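Local atomic coordinates of glutathione-specific gamma-glutamylcyclotransferase (Saccharomyces cerevisiae S288c, PDB entry 5HWK), a protein that cleaves glutathione specifically, releasing 5-oxo-L-proline and the dipeptide cysteinylglycine, allowing glutathione to be used once that dipeptide is cleaved further. Residues Q105-Y110 with Y119-V124; I8-L11 with S15-Y18; A70-V75 with A82-P87; A57-Y62 with L90-V95. All blocks are in the same frame, centred on the assembly; numbering follows the deposited sequence.

Interaction 1 (Q105-Y110 with Y119-V124); sequences QEVREY and YTLHEV. With BEZ (benzoic acid), chain C.
Leu121 holds CG opposite its backbone N (chi1 179°), which sends the branched end of the side chain out to Arg108 and Val107. Arg108 is extended from CG to NE and crosses Leu121 at about a right angle. The methyl CD2 of Leu121 meets Arg108 CG at 3.7 Å. The same methyl sits over the centre of the guanidinium, 4.0 Å above its plane, so apolar carbon covers one face of the charged group. On the other branch, Leu121 CD1 lies 4.5 Å from Val107 CG1, a looser apolar contact. Glu123 OE1 is 4.8 Å from Arg108 NH2, a distance too long for a salt bridge, though the opposite charges may attract weakly.

Further along the strand, His122 NE2 gives a 2.7 Å hydrogen bond to Thr120 OG1, tilted out of the imidazole plane. At the start of 119-124, Tyr119 lays one ring face against benzoic acid. Its CE1 is 3.4 Å from ligand atom C3, and ligand C4 lies over the ring centre. Tyr119 OH is hydrogen-bonded to Ala57 O, which helps fix the ring. With an alanine here, the ligand would probably lose this aromatic wall and Ala57 O its hydroxyl partner. The segment 105-110 thus packs beside strand 119-129 of the antiparallel sheet, and Tyr119, in the same segment as Leu121, lines the benzoic acid pocket of this gamma-glutamylcyclotransferase.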
loop_
_atom_site.group_PDB
_atom_site.type_symbol
_atom_site.label_atom_id
_atom_site.label_comp_id
_atom_site.label_asym_id
_atom_site.label_seq_id
_atom_site.Cartn_x
_atom_site.Cartn_y
_atom_site.Cartn_z
ATOM N N GLN A 105 -9.035 -19.298 1.527
ATOM C CA GLN A 105 -10.331 -18.667 1.707
ATOM C C GLN A 105 -10.338 -17.690 2.867
ATOM O O GLN A 105 -11.258 -16.878 2.961
ATOM C CB GLN A 105 -11.453 -19.689 1.822
ATOM C CG GLN A 105 -11.523 -20.421 3.114
ATOM C CD GLN A 105 -12.553 -21.543 3.042
ATOM O OE1 GLN A 105 -12.220 -22.694 2.733
ATOM N NE2 GLN A 105 -13.812 -21.209 3.315
ATOM N N GLU A 106 -9.313 -17.709 3.712
ATOM C CA GLU A 106 -9.244 -16.751 4.809
ATOM C C GLU A 106 -8.933 -15.338 4.331
ATOM O O GLU A 106 -9.104 -14.380 5.098
ATOM C CB GLU A 106 -8.145 -17.185 5.765
ATOM C CG GLU A 106 -8.526 -18.399 6.570
ATOM C CD GLU A 106 -7.345 -19.017 7.271
ATOM O OE1 GLU A 106 -6.376 -18.279 7.547
ATOM O OE2 GLU A 106 -7.381 -20.245 7.535
ATOM N N VAL A 107 -8.445 -15.194 3.100
ATOM C CA VAL A 107 -8.080 -13.886 2.587
ATOM C C VAL A 107 -9.272 -12.938 2.648
ATOM O O VAL A 107 -9.130 -11.741 2.956
ATOM C CB VAL A 107 -7.495 -14.050 1.172
ATOM C CG1 VAL A 107 -7.218 -12.725 0.537
ATOM C CG2 VAL A 107 -6.204 -14.842 1.266
ATOM N N ARG A 108 -10.476 -13.463 2.422
ATOM C CA ARG A 108 -11.671 -12.640 2.416
ATOM C C ARG A 108 -12.014 -12.109 3.795
ATOM O O ARG A 108 -12.921 -11.274 3.898
ATOM C CB ARG A 108 -12.832 -13.436 1.799
ATOM C CG ARG A 108 -12.964 -13.181 0.311
ATOM C CD ARG A 108 -14.153 -13.859 -0.391
ATOM N NE ARG A 108 -14.330 -13.296 -1.725
ATOM C CZ ARG A 108 -13.534 -13.567 -2.754
ATOM N NH1 ARG A 108 -12.513 -14.398 -2.592
ATOM N NH2 ARG A 108 -13.753 -13.012 -3.945
ATOM N N GLU A 109 -11.296 -12.530 4.842
ATOM C CA GLU A 109 -11.561 -12.072 6.200
ATOM C C GLU A 109 -10.377 -11.352 6.839
ATOM O O GLU A 109 -10.444 -11.021 8.029
ATOM C CB GLU A 109 -12.032 -13.233 7.092
ATOM C CG GLU A 109 -13.327 -13.890 6.614
ATOM N N TYR A 110 -9.310 -11.050 6.082
ATOM C CA TYR A 110 -8.110 -10.493 6.696
ATOM C C TYR A 110 -8.337 -9.126 7.292
ATOM O O TYR A 110 -7.580 -8.732 8.177
ATOM C CB TYR A 110 -7.001 -10.338 5.656
ATOM C CG TYR A 110 -6.308 -11.615 5.286
ATOM C CD1 TYR A 110 -6.495 -12.787 6.033
ATOM C CD2 TYR A 110 -5.426 -11.653 4.207
ATOM C CE1 TYR A 110 -5.820 -13.974 5.685
ATOM C CE2 TYR A 110 -4.763 -12.833 3.852
ATOM C CZ TYR A 110 -4.965 -13.976 4.593
ATOM O OH TYR A 110 -4.311 -15.119 4.227
ATOM N N TYR A 119 -12.846 -0.597 2.396
ATOM C CA TYR A 119 -11.900 -1.355 1.595
ATOM C C TYR A 119 -12.628 -2.459 0.854
ATOM O O TYR A 119 -13.544 -3.093 1.395
ATOM C CB TYR A 119 -10.804 -1.987 2.462
ATOM C CG TYR A 119 -9.784 -1.004 2.981
ATOM C CD1 TYR A 119 -8.634 -0.677 2.241
ATOM C CD2 TYR A 119 -9.980 -0.357 4.207
ATOM C CE1 TYR A 119 -7.685 0.217 2.734
ATOM C CE2 TYR A 119 -9.025 0.535 4.713
ATOM C CZ TYR A 119 -7.894 0.823 3.974
ATOM O OH TYR A 119 -6.981 1.698 4.473
ATOM N N THR A 120 -12.179 -2.708 -0.363
ATOM C CA THR A 120 -12.685 -3.810 -1.192
ATOM C C THR A 120 -11.541 -4.658 -1.707
ATOM O O THR A 120 -10.382 -4.209 -1.816
ATOM C CB THR A 120 -13.542 -3.258 -2.349
ATOM O OG1 THR A 120 -12.800 -2.242 -3.053
ATOM C CG2 THR A 120 -14.858 -2.662 -1.822
ATOM N N LEU A 121 -11.872 -5.916 -1.990
ATOM C CA LEU A 121 -10.870 -6.892 -2.375
ATOM C C LEU A 121 -10.822 -6.932 -3.898
ATOM O O LEU A 121 -11.869 -7.051 -4.546
ATOM C CB LEU A 121 -11.302 -8.246 -1.842
ATOM C CG LEU A 121 -10.371 -9.398 -2.166
ATOM C CD1 LEU A 121 -8.973 -9.197 -1.612
ATOM C CD2 LEU A 121 -11.012 -10.681 -1.635
ATOM N N HIS A 122 -9.608 -6.837 -4.455
ATOM C CA HIS A 122 -9.397 -6.819 -5.890
ATOM C C HIS A 122 -8.353 -7.853 -6.272
ATOM O O HIS A 122 -7.461 -8.185 -5.510
ATOM C CB HIS A 122 -8.942 -5.471 -6.366
ATOM C CG HIS A 122 -9.929 -4.392 -6.071
ATOM N ND1 HIS A 122 -10.819 -3.928 -7.011
ATOM C CD2 HIS A 122 -10.218 -3.744 -4.921
ATOM C CE1 HIS A 122 -11.576 -2.991 -6.470
ATOM N NE2 HIS A 122 -11.242 -2.875 -5.199
ATOM N N GLU A 123 -8.496 -8.399 -7.476
ATOM C CA GLU A 123 -7.491 -9.279 -8.026
ATOM C C GLU A 123 -6.865 -8.575 -9.220
ATOM O O GLU A 123 -7.590 -8.103 -10.128
ATOM C CB GLU A 123 -8.143 -10.590 -8.475
ATOM C CG GLU A 123 -8.325 -11.623 -7.377
ATOM C CD GLU A 123 -9.244 -11.203 -6.237
ATOM O OE1 GLU A 123 -10.378 -10.723 -6.487
ATOM O OE2 GLU A 123 -8.823 -11.345 -5.062
ATOM N N VAL A 124 -5.538 -8.493 -9.224
ATOM C CA VAL A 124 -4.817 -7.708 -10.206
ATOM C C VAL A 124 -3.537 -8.422 -10.584
ATOM O O VAL A 124 -2.942 -9.117 -9.774
ATOM C CB VAL A 124 -4.570 -6.260 -9.752
ATOM C CG1 VAL A 124 -3.650 -6.214 -8.528
ATOM C CG2 VAL A 124 -4.058 -5.428 -10.917
HETATM C C BEZ C . -2.420 -3.797 3.405
HETATM O O1 BEZ C . -1.476 -3.861 4.144
HETATM O O2 BEZ C . -2.196 -3.984 2.204
HETATM C C1 BEZ C . -3.778 -3.418 3.905
HETATM C C2 BEZ C . -4.749 -3.125 2.967
HETATM C C3 BEZ C . -6.016 -2.700 3.386
HETATM C C4 BEZ C . -6.332 -2.657 4.733
HETATM C C5 BEZ C . -5.358 -2.998 5.658
HETATM C C6 BEZ C . -4.073 -3.372 5.277
#

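Interaction 2 (I8-L11 with S15-Y18); sequences IWVL and SLIY. With BEZ (benzoic acid), chain C.
Leu16 N donates a hydrogen bond to O1 of benzoic acid at 2.9 Å, with an N-H...O angle of 154°. The backbone N atoms of Tyr13 and Gly14 also bond to the ligand, so three amides of one turn hold its acid group. That turn leads from strand 8-12 into the short helix 15-18. The amides at the start of a helix would probably favour a negative group there. The helix itself is slight, with a weak bond from Tyr18 N to Ser15 O.

The side chain of Leu16 fills the space between strand and ligand. CG lies opposite the carbonyl carbon (chi1 -73°), and CD1 reaches back to Leu11 O at 3.9 Å and Val10 CG1 at 4.3 Å. The same methyl is 3.6 Å from the carboxyl carbon C of benzoic acid. An alanine at Leu16 would probably open a gap between Val10 and the ligand's acid group.

Ser15 OG lies 3.6 Å from ligand atom C6. It is hydrogen-bonded to Arg114 and to Glu115, the proton acceptor by similarity. Val10, Leu11 and Ser15 belong to the substrate site inferred from relatives. Strand 8-12 bonds through its backbone to strand 91-99 and, at Trp9 and Leu11, to Ser159 of strand 154-163. Helix 15-18 rests its Ile17 and Tyr18 against helix 193-205.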
loop_
_atom_site.group_PDB
_atom_site.type_symbol
_atom_site.label_atom_id
_atom_site.label_comp_id
_atom_site.label_asym_id
_atom_site.label_seq_id
_atom_site.Cartn_x
_atom_site.Cartn_y
_atom_site.Cartn_z
ATOM N N ILE A 8 -2.919 -18.285 -3.180
ATOM C CA ILE A 8 -3.026 -16.925 -3.667
ATOM C C ILE A 8 -1.868 -16.116 -3.127
ATOM O O ILE A 8 -1.319 -16.386 -2.050
ATOM C CB ILE A 8 -4.376 -16.218 -3.405
ATOM C CG1 ILE A 8 -4.453 -15.788 -1.957
ATOM C CG2 ILE A 8 -5.550 -17.106 -3.774
ATOM C CD1 ILE A 8 -4.707 -16.894 -1.068
ATOM N N TRP A 9 -1.491 -15.136 -3.913
ATOM C CA TRP A 9 -0.516 -14.138 -3.519
ATOM C C TRP A 9 -1.300 -12.908 -3.122
ATOM O O TRP A 9 -2.201 -12.502 -3.833
ATOM C CB TRP A 9 0.387 -13.801 -4.701
ATOM C CG TRP A 9 1.331 -14.988 -4.998
ATOM C CD1 TRP A 9 1.134 -16.011 -5.898
ATOM C CD2 TRP A 9 2.605 -15.252 -4.376
ATOM N NE1 TRP A 9 2.197 -16.862 -5.862
ATOM C CE2 TRP A 9 3.121 -16.423 -4.955
ATOM C CE3 TRP A 9 3.356 -14.595 -3.399
ATOM C CZ2 TRP A 9 4.338 -16.958 -4.577
ATOM C CZ3 TRP A 9 4.573 -15.119 -3.039
ATOM C CH2 TRP A 9 5.056 -16.290 -3.635
ATOM N N VAL A 10 -0.959 -12.365 -1.961
ATOM C CA VAL A 10 -1.652 -11.196 -1.415
ATOM C C VAL A 10 -0.633 -10.079 -1.262
ATOM O O VAL A 10 0.377 -10.259 -0.583
ATOM C CB VAL A 10 -2.259 -11.534 -0.042
ATOM C CG1 VAL A 10 -2.928 -10.280 0.599
ATOM C CG2 VAL A 10 -3.250 -12.659 -0.152
ATOM N N LEU A 11 -0.936 -8.895 -1.813
ATOM C CA LEU A 11 -0.067 -7.742 -1.642
ATOM C C LEU A 11 -0.320 -7.121 -0.286
ATOM O O LEU A 11 -1.464 -7.047 0.164
ATOM C CB LEU A 11 -0.435 -6.674 -2.669
ATOM C CG LEU A 11 -0.129 -6.922 -4.130
ATOM C CD1 LEU A 11 -0.568 -5.686 -4.946
ATOM C CD2 LEU A 11 1.332 -7.199 -4.242
ATOM N N SER A 15 -0.749 -2.190 6.962
ATOM C CA SER A 15 -0.512 -2.987 8.153
ATOM C C SER A 15 -0.226 -4.437 7.860
ATOM O O SER A 15 0.308 -5.095 8.738
ATOM C CB SER A 15 -1.660 -2.882 9.166
ATOM O OG SER A 15 -2.866 -3.398 8.643
ATOM N N LEU A 16 -0.581 -4.977 6.679
ATOM C CA LEU A 16 -0.212 -6.377 6.442
ATOM C C LEU A 16 1.287 -6.546 6.347
ATOM O O LEU A 16 1.765 -7.679 6.460
ATOM C CB LEU A 16 -0.851 -6.904 5.146
ATOM C CG LEU A 16 -2.356 -7.157 5.213
ATOM C CD1 LEU A 16 -2.947 -7.294 3.762
ATOM C CD2 LEU A 16 -2.683 -8.386 6.056
ATOM N N ILE A 17 2.052 -5.468 6.112
ATOM C CA ILE A 17 3.508 -5.598 6.069
ATOM C C ILE A 17 4.049 -6.056 7.414
ATOM O O ILE A 17 4.882 -6.963 7.502
ATOM C CB ILE A 17 4.165 -4.271 5.647
ATOM C CG1 ILE A 17 3.806 -3.941 4.211
ATOM C CG2 ILE A 17 5.671 -4.415 5.770
ATOM C CD1 ILE A 17 4.313 -2.552 3.747
ATOM N N TYR A 18 3.612 -5.414 8.488
ATOM C CA TYR A 18 4.189 -5.685 9.795
ATOM C C TYR A 18 3.284 -6.478 10.716
ATOM O O TYR A 18 3.756 -6.920 11.783
ATOM C CB TYR A 18 4.626 -4.400 10.489
ATOM C CG TYR A 18 3.513 -3.391 10.606
ATOM C CD1 TYR A 18 2.532 -3.506 11.601
ATOM C CD2 TYR A 18 3.421 -2.349 9.710
ATOM C CE1 TYR A 18 1.517 -2.583 11.726
ATOM C CE2 TYR A 18 2.399 -1.405 9.841
ATOM C CZ TYR A 18 1.455 -1.561 10.834
ATOM O OH TYR A 18 0.429 -0.671 10.956
HETATM C C BEZ C . -2.420 -3.797 3.405
HETATM O O1 BEZ C . -1.476 -3.861 4.144
HETATM O O2 BEZ C . -2.196 -3.984 2.204
HETATM C C1 BEZ C . -3.778 -3.418 3.905
HETATM C C2 BEZ C . -4.749 -3.125 2.967
HETATM C C3 BEZ C . -6.016 -2.700 3.386
HETATM C C4 BEZ C . -6.332 -2.657 4.733
HETATM C C5 BEZ C . -5.358 -2.998 5.658
HETATM C C6 BEZ C . -4.073 -3.372 5.277
#

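Interaction 3 (A70-V75 with A82-P87); sequences AFLKNV and APIQDP
Ile84 meets Leu72 and Val75, two residues on one side of helix 69-78, and the contact across the segments is wholly apolar. Leu72 CD1 touches Ile84 CG1 at 3.7 Å and Ile84 CD1 at 3.9 Å. These two side chains run past each other in opposite directions, so they meet alongside. Val75 crosses Ile84 at about a right angle and brings CG1 to within 4.0 Å of Ile84 CD1. Ile84 keeps CG1 between its backbone N and carbonyl carbon (chi1 66°), and this turns CD1 into the angle between the two helix residues.

Polar bonds shape each segment separately. In the helix, Val75 N bonds to Phe71 O at 2.9 Å, the regular pattern one turn back. In the irregular segment 82-87, Gln85 folds its amide back on Pro83. Gln85 NE2 reaches Pro83 O at 3.0 Å, fairly straight at 162°. The oxygen lies close to the plane of the Gln85 amide, but the donor stands well above the carbonyl plane. The peptide bond before Pro83 is cis. Ile84 N bonds to Asn76 OD1, which ties the backbone to the same helix.

The contact folds the loop between helix 69-78 and strand 91-99 back against the helix. Ile65 of helix 62-65 touches both Leu72 and Val75. Val75 also rests on Ala36 and Arg38 of strand 35-40, and Ile84 touches Tyr62 and Leu90.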
loop_
_atom_site.group_PDB
_atom_site.type_symbol
_atom_site.label_atom_id
_atom_site.label_comp_id
_atom_site.label_asym_id
_atom_site.label_seq_id
_atom_site.Cartn_x
_atom_site.Cartn_y
_atom_site.Cartn_z
ATOM N N ALA A 70 -5.464 16.619 -10.201
ATOM C CA ALA A 70 -4.926 16.758 -8.847
ATOM C C ALA A 70 -4.165 15.509 -8.417
ATOM O O ALA A 70 -3.148 15.607 -7.713
ATOM C CB ALA A 70 -6.039 17.024 -7.838
ATOM N N PHE A 71 -4.665 14.318 -8.780
ATOM C CA PHE A 71 -3.918 13.107 -8.439
ATOM C C PHE A 71 -2.586 13.078 -9.177
ATOM O O PHE A 71 -1.543 12.747 -8.589
ATOM C CB PHE A 71 -4.685 11.824 -8.787
ATOM C CG PHE A 71 -5.896 11.536 -7.948
ATOM C CD1 PHE A 71 -6.309 12.377 -6.940
ATOM C CD2 PHE A 71 -6.629 10.391 -8.186
ATOM C CE1 PHE A 71 -7.436 12.085 -6.199
ATOM C CE2 PHE A 71 -7.761 10.093 -7.427
ATOM C CZ PHE A 71 -8.150 10.937 -6.430
ATOM N N LEU A 72 -2.598 13.417 -10.478
ATOM C CA LEU A 72 -1.380 13.334 -11.280
ATOM C C LEU A 72 -0.329 14.329 -10.783
ATOM O O LEU A 72 0.857 13.991 -10.655
ATOM C CB LEU A 72 -1.728 13.551 -12.753
ATOM C CG LEU A 72 -0.602 13.342 -13.762
ATOM C CD1 LEU A 72 0.099 12.002 -13.606
ATOM C CD2 LEU A 72 -1.126 13.481 -15.203
ATOM N N LYS A 73 -0.738 15.563 -10.482
ATOM C CA LYS A 73 0.232 16.509 -9.955
ATOM C C LYS A 73 0.796 16.051 -8.617
ATOM O O LYS A 73 1.992 16.221 -8.349
ATOM C CB LYS A 73 -0.395 17.879 -9.828
ATOM C CG LYS A 73 -0.397 18.540 -11.187
ATOM C CD LYS A 73 -1.092 19.880 -11.169
ATOM C CE LYS A 73 -1.105 20.485 -12.576
ATOM N NZ LYS A 73 0.234 20.967 -13.022
ATOM N N ASN A 74 -0.031 15.419 -7.788
ATOM C CA ASN A 74 0.443 14.980 -6.478
ATOM C C ASN A 74 1.423 13.816 -6.627
ATOM O O ASN A 74 2.456 13.764 -5.951
ATOM C CB ASN A 74 -0.747 14.579 -5.629
ATOM C CG ASN A 74 -0.334 14.017 -4.335
ATOM O OD1 ASN A 74 0.108 12.865 -4.270
ATOM N ND2 ASN A 74 -0.442 14.800 -3.281
ATOM N N VAL A 75 1.117 12.875 -7.519
ATOM C CA VAL A 75 2.054 11.790 -7.766
ATOM C C VAL A 75 3.354 12.310 -8.356
ATOM O O VAL A 75 4.442 11.893 -7.942
ATOM C CB VAL A 75 1.400 10.701 -8.623
ATOM C CG1 VAL A 75 2.467 9.723 -9.146
ATOM C CG2 VAL A 75 0.261 10.023 -7.845
ATOM N N ALA A 82 8.858 11.687 -12.266
ATOM C CA ALA A 82 8.025 12.785 -12.739
ATOM C C ALA A 82 8.617 13.387 -14.016
ATOM O O ALA A 82 9.830 13.624 -14.089
ATOM C CB ALA A 82 7.953 13.876 -11.675
ATOM N N PRO A 83 7.790 13.666 -15.044
ATOM C CA PRO A 83 6.346 13.369 -15.100
ATOM C C PRO A 83 6.111 11.914 -15.518
ATOM O O PRO A 83 6.669 11.468 -16.533
ATOM C CB PRO A 83 5.854 14.303 -16.206
ATOM C CG PRO A 83 7.051 14.477 -17.109
ATOM C CD PRO A 83 8.268 14.406 -16.232
ATOM N N ILE A 84 5.299 11.182 -14.755
ATOM C CA ILE A 84 5.131 9.760 -15.033
ATOM C C ILE A 84 4.425 9.569 -16.373
ATOM O O ILE A 84 3.558 10.357 -16.772
ATOM C CB ILE A 84 4.384 9.051 -13.891
ATOM C CG1 ILE A 84 2.926 9.557 -13.780
ATOM C CG2 ILE A 84 5.149 9.210 -12.565
ATOM C CD1 ILE A 84 2.013 8.651 -12.937
ATOM N N GLN A 85 4.810 8.508 -17.075
ATOM C CA GLN A 85 4.358 8.244 -18.434
ATOM C C GLN A 85 3.658 6.911 -18.605
ATOM O O GLN A 85 3.076 6.680 -19.672
ATOM C CB GLN A 85 5.545 8.257 -19.406
ATOM C CG GLN A 85 6.243 9.591 -19.475
ATOM C CD GLN A 85 5.313 10.684 -19.947
ATOM O OE1 GLN A 85 4.633 10.544 -20.970
ATOM N NE2 GLN A 85 5.262 11.774 -19.200
ATOM N N ASP A 86 3.725 6.026 -17.619
ATOM C CA ASP A 86 3.248 4.660 -17.756
ATOM C C ASP A 86 3.109 4.073 -16.365
ATOM O O ASP A 86 3.726 4.580 -15.413
ATOM C CB ASP A 86 4.243 3.824 -18.571
ATOM C CG ASP A 86 5.638 3.879 -17.989
ATOM N N PRO A 87 2.293 3.025 -16.205
ATOM C CA PRO A 87 2.136 2.418 -14.873
ATOM C C PRO A 87 3.449 1.969 -14.247
ATOM O O PRO A 87 3.591 2.045 -13.018
ATOM C CB PRO A 87 1.188 1.237 -15.116
ATOM C CG PRO A 87 0.561 1.485 -16.438
ATOM C CD PRO A 87 1.485 2.346 -17.235
#

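Interaction 4 (A57-Y62 with L90-V95)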
loop_
_atom_site.group_PDB
_atom_site.type_symbol
_atom_site.label_atom_id
_atom_site.label_comp_id
_atom_site.label_asym_id
_atom_site.label_seq_id
_atom_site.Cartn_x
_atom_site.Cartn_y
_atom_site.Cartn_z
ATOM N N ALA A 57 -3.590 4.001 5.041
ATOM C CA ALA A 57 -3.078 3.879 3.676
ATOM C C ALA A 57 -4.077 3.245 2.710
ATOM O O ALA A 57 -4.792 2.292 3.053
ATOM C CB ALA A 57 -1.824 3.018 3.691
ATOM N N THR A 58 -4.073 3.742 1.486
ATOM C CA THR A 58 -4.731 3.051 0.366
ATOM C C THR A 58 -3.798 3.123 -0.822
ATOM O O THR A 58 -2.823 3.838 -0.814
ATOM C CB THR A 58 -6.139 3.650 0.129
ATOM O OG1 THR A 58 -6.792 2.867 -0.866
ATOM C CG2 THR A 58 -6.079 5.071 -0.358
ATOM N N LEU A 59 -4.086 2.330 -1.861
ATOM C CA LEU A 59 -3.302 2.357 -3.087
ATOM C C LEU A 59 -4.190 2.922 -4.175
ATOM O O LEU A 59 -5.377 2.595 -4.250
ATOM C CB LEU A 59 -2.988 0.942 -3.543
ATOM C CG LEU A 59 -1.893 0.199 -2.880
ATOM C CD1 LEU A 59 -1.716 -1.153 -3.664
ATOM C CD2 LEU A 59 -0.616 1.006 -2.864
ATOM N N ILE A 60 -3.622 3.748 -5.035
ATOM C CA ILE A 60 -4.370 4.316 -6.139
ATOM C C ILE A 60 -3.727 3.829 -7.428
ATOM O O ILE A 60 -2.514 3.995 -7.626
ATOM C CB ILE A 60 -4.373 5.842 -6.061
ATOM C CG1 ILE A 60 -4.815 6.223 -4.656
ATOM C CG2 ILE A 60 -5.284 6.382 -7.124
ATOM C CD1 ILE A 60 -4.204 7.433 -4.250
ATOM N N PRO A 61 -4.478 3.190 -8.313
ATOM C CA PRO A 61 -3.870 2.685 -9.542
ATOM C C PRO A 61 -3.590 3.801 -10.521
ATOM O O PRO A 61 -4.267 4.833 -10.548
ATOM C CB PRO A 61 -4.926 1.741 -10.115
ATOM C CG PRO A 61 -6.187 2.251 -9.579
ATOM C CD PRO A 61 -5.886 2.774 -8.186
ATOM N N TYR A 62 -2.612 3.517 -11.384
ATOM C CA TYR A 62 -2.212 4.445 -12.441
ATOM C C TYR A 62 -3.420 4.964 -13.225
ATOM O O TYR A 62 -3.530 6.163 -13.498
ATOM C CB TYR A 62 -1.239 3.742 -13.402
ATOM C CG TYR A 62 -0.843 4.563 -14.601
ATOM C CD1 TYR A 62 0.164 5.520 -14.523
ATOM C CD2 TYR A 62 -1.475 4.377 -15.813
ATOM C CE1 TYR A 62 0.522 6.281 -15.604
ATOM C CE2 TYR A 62 -1.129 5.132 -16.915
ATOM C CZ TYR A 62 -0.124 6.075 -16.819
ATOM O OH TYR A 62 0.221 6.795 -17.949
ATOM N N LEU A 90 5.170 4.165 -11.617
ATOM C CA LEU A 90 4.691 4.260 -10.246
ATOM C C LEU A 90 5.248 3.096 -9.460
ATOM O O LEU A 90 5.172 1.947 -9.892
ATOM C CB LEU A 90 3.179 4.147 -10.212
ATOM C CG LEU A 90 2.370 5.285 -10.775
ATOM C CD1 LEU A 90 0.944 4.908 -10.503
ATOM C CD2 LEU A 90 2.744 6.535 -10.038
ATOM N N VAL A 91 5.755 3.385 -8.279
ATOM C CA VAL A 91 6.380 2.390 -7.431
ATOM C C VAL A 91 5.791 2.574 -6.035
ATOM O O VAL A 91 5.749 3.707 -5.511
ATOM C CB VAL A 91 7.898 2.642 -7.386
ATOM C CG1 VAL A 91 8.505 2.114 -6.083
ATOM C CG2 VAL A 91 8.581 2.090 -8.632
ATOM N N THR A 92 5.324 1.471 -5.432
ATOM C CA THR A 92 5.008 1.406 -4.001
ATOM C C THR A 92 5.840 0.276 -3.408
ATOM O O THR A 92 5.790 -0.859 -3.890
ATOM C CB THR A 92 3.515 1.085 -3.733
ATOM O OG1 THR A 92 2.669 2.122 -4.251
ATOM C CG2 THR A 92 3.220 0.973 -2.243
ATOM N N ILE A 93 6.591 0.573 -2.362
ATOM C CA ILE A 93 7.372 -0.445 -1.670
ATOM C C ILE A 93 6.486 -1.169 -0.651
ATOM O O ILE A 93 5.853 -0.531 0.204
ATOM C CB ILE A 93 8.594 0.196 -0.994
ATOM C CG1 ILE A 93 9.458 0.898 -2.045
ATOM C CG2 ILE A 93 9.399 -0.860 -0.233
ATOM N N GLY A 94 6.423 -2.493 -0.754
ATOM C CA GLY A 94 5.560 -3.286 0.106
ATOM C C GLY A 94 6.072 -4.721 0.166
ATOM O O GLY A 94 7.277 -4.970 0.102
ATOM N N VAL A 95 5.157 -5.673 0.337
ATOM C CA VAL A 95 5.501 -7.090 0.329
ATOM C C VAL A 95 4.434 -7.839 -0.451
ATOM O O VAL A 95 3.366 -7.318 -0.774
ATOM C CB VAL A 95 5.627 -7.713 1.746
ATOM C CG1 VAL A 95 6.731 -7.056 2.554
ATOM C CG2 VAL A 95 4.291 -7.690 2.488
#
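Leu59 and Thr92 meet in the gamma-glutamylcyclotransferase (AIG2-like) fold, where strands 54-61 and 91-99 flank the same run of chain, 26-33 into 35-40. Leu59 CD2 lies 3.7 Å from Thr92 OG1 and 3.9 Å from Thr92 CG2, so a single methyl rests against both branches of the threonine. The two side chains cross obliquely. A second contact forms where 57-62 ends and 90-95 begins. There Leu90 CD1 presses on the base of Tyr62, 3.7 Å from its CA and 3.8 Å from its CB. This methyl sits at the edge of the Tyr62 ring, close to its plane, rather than over a face. The Tyr62 side chain crosses Leu90 at about a right angle.

Torsions and neighbours set these positions. Tyr62 has CG opposite its backbone N (chi1 175°), which carries the ring past Leu90 and leaves CB facing the methyl. Pro61 is at the N-cap position, so Tyr62 already belongs to helix 62-65. Both Tyr62 and Leu90 form backbone hydrogen bonds with Gly34, which lies between strands 26-33 and 35-40. One stretch of chain therefore pairs with both segments. Leu59 also touches Tyr13 of the substrate site inferred from relatives. Thr92 OG1, which Leu59 CD2 touches without a polar bond, is hydrogen-bonded to Phe35 O.

In the fold
Interactions 2 and 4 are buried, and interaction 4 lies nearest the centre of the chain. Interaction 1 is only partly buried and sets an apolar methyl over a guanidinium. Interaction 3 is buried but peripheral, its centre about 17 Å from that of the chain, and is wholly apolar. Interaction 2 joins apolar contacts to backbone hydrogen bonding of the ligand. Interactions 1, 2 and 4 all reach the same antiparallel sheet. Interactions 1 and 2 share the benzoic acid: interaction 1 meets its ring, and interaction 2 mainly its carboxyl group. They also touch directly, Val107 packing on Val10. Interaction 3 is nested inside the loop closed by interaction 4, and Val75 meets Leu90 where they join.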